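Local coordinates for protein RavA (Legionella pneumophila str. Paris, PDB 6WO6) that is a bacterial effector, probably acting on host cells during infection or invasion, at residues Pro70-Asp73 and Phe77-Phe80. The protein carries 2 engineered substitutions. Sequence-based numbering, arbitrary orientation.
Sequences PQDD and FHSF
The loop between helices 54-66 and 77-92 turns back on the first turn of the second helix, where Asp72 meets His78. The touch is made by the carboxylate of Asp72 against the CB of His78. Asp72 OD1 lies 3.5 Å from His78 CB, and Asp72 OD2 sits almost as near to His78 CB. Asp72 OD2 also comes within 3.9 Å of His78 CG, approaching the ring obliquely. The two side chains cross at about a right angle, yet the carboxylate and ring planes are only 23° apart. No hydrogen bond joins the two segments. Asp72 OD2 and His78 ND1 stay 4.5 Å apart, so any charge attraction would act without direct contact. The carboxylate is held instead by neighbours in the loop: OD1 is hydrogen-bonded to Thr76 OG1 and OD2 to the backbone N of Met69. Thr76 OG1 is also hydrogen-bonded to Asp73 O. In His78, CG stands anti to the backbone N (chi1 177°). From there the ring reaches back to helix 54-66, where NE2 makes a weak hydrogen bond to Ile64 O. A smaller touch sets Asp73 O 4.0 Å from Ser79 CB. On the same helical turn, Phe77 and Phe80 pack on helix 38-51. None of the touching residues is buried, so this is a surface contact at a helix-loop-helix connection near one end of the elongated, all-helical chain.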
loop_
_atom_site.group_PDB
_atom_site.type_symbol
_atom_site.label_atom_id
_atom_site.label_comp_id
_atom_site.label_asym_id
_atom_site.label_seq_id
_atom_site.Cartn_x
_atom_site.Cartn_y
_atom_site.Cartn_z
ATOM N N PRO A 70 18.985 28.344 31.028
ATOM C CA PRO A 70 19.784 29.220 30.153
ATOM C C PRO A 70 21.182 28.686 29.902
ATOM O O PRO A 70 21.698 28.802 28.782
ATOM C CB PRO A 70 19.804 30.554 30.914
ATOM C CG PRO A 70 19.462 30.202 32.331
ATOM C CD PRO A 70 18.516 29.048 32.234
ATOM N N GLN A 71 21.805 28.082 30.914
ATOM C CA GLN A 71 23.127 27.482 30.780
ATOM C C GLN A 71 23.128 26.214 29.932
ATOM O O GLN A 71 24.198 25.622 29.743
ATOM C CB GLN A 71 23.693 27.178 32.166
ATOM C CG GLN A 71 22.663 26.594 33.117
ATOM C CD GLN A 71 23.252 25.568 34.060
ATOM O OE1 GLN A 71 24.467 25.502 34.242
ATOM N NE2 GLN A 71 22.391 24.752 34.660
ATOM N N ASP A 72 21.976 25.779 29.426
ATOM C CA ASP A 72 21.891 24.590 28.576
ATOM C C ASP A 72 22.322 24.972 27.167
ATOM O O ASP A 72 21.531 25.460 26.358
ATOM C CB ASP A 72 20.479 24.013 28.583
ATOM C CG ASP A 72 20.315 22.874 29.570
ATOM O OD1 ASP A 72 21.233 22.037 29.675
ATOM O OD2 ASP A 72 19.261 22.814 30.240
ATOM N N ASP A 73 23.597 24.752 26.867
ATOM C CA ASP A 73 24.109 24.910 25.517
ATOM C C ASP A 73 24.134 23.554 24.821
ATOM O O ASP A 73 23.844 22.516 25.418
ATOM C CB ASP A 73 25.506 25.540 25.529
ATOM C CG ASP A 73 26.605 24.530 25.803
ATOM O OD1 ASP A 73 26.441 23.690 26.713
ATOM O OD2 ASP A 73 27.638 24.576 25.100
ATOM N N PHE A 77 23.228 17.356 28.608
ATOM C CA PHE A 77 22.333 16.236 28.335
ATOM C C PHE A 77 21.021 16.698 27.717
ATOM O O PHE A 77 20.399 15.949 26.952
ATOM C CB PHE A 77 22.065 15.452 29.619
ATOM C CG PHE A 77 21.159 14.270 29.428
ATOM C CD1 PHE A 77 21.661 13.066 28.961
ATOM C CD2 PHE A 77 19.804 14.360 29.715
ATOM C CE1 PHE A 77 20.828 11.971 28.780
ATOM C CE2 PHE A 77 18.966 13.270 29.536
ATOM C CZ PHE A 77 19.480 12.073 29.069
ATOM N N HIS A 78 20.579 17.916 28.040
ATOM C CA HIS A 78 19.332 18.423 27.478
ATOM C C HIS A 78 19.402 18.504 25.959
ATOM O O HIS A 78 18.406 18.249 25.271
ATOM C CB HIS A 78 19.004 19.790 28.075
ATOM C CG HIS A 78 17.775 20.420 27.497
ATOM N ND1 HIS A 78 17.799 21.182 26.348
ATOM C CD2 HIS A 78 16.486 20.401 27.909
ATOM C CE1 HIS A 78 16.578 21.606 26.078
ATOM N NE2 HIS A 78 15.762 21.145 27.009
ATOM N N SER A 79 20.572 18.854 25.417
ATOM C CA SER A 79 20.740 18.900 23.967
ATOM C C SER A 79 20.500 17.528 23.344
ATOM O O SER A 79 19.748 17.393 22.368
ATOM C CB SER A 79 22.140 19.415 23.629
ATOM O OG SER A 79 22.357 19.447 22.230
ATOM N N PHE A 80 21.137 16.494 23.904
ATOM C CA PHE A 80 20.944 15.136 23.411
ATOM C C PHE A 80 19.483 14.712 23.514
ATOM O O PHE A 80 18.925 14.143 22.566
ATOM C CB PHE A 80 21.831 14.163 24.190
ATOM C CG PHE A 80 23.294 14.291 23.882
ATOM C CD1 PHE A 80 24.083 15.205 24.563
ATOM C CD2 PHE A 80 23.884 13.490 22.919
ATOM C CE1 PHE A 80 25.434 15.323 24.284
ATOM C CE2 PHE A 80 25.234 13.602 22.635
ATOM C CZ PHE A 80 26.011 14.519 23.320
#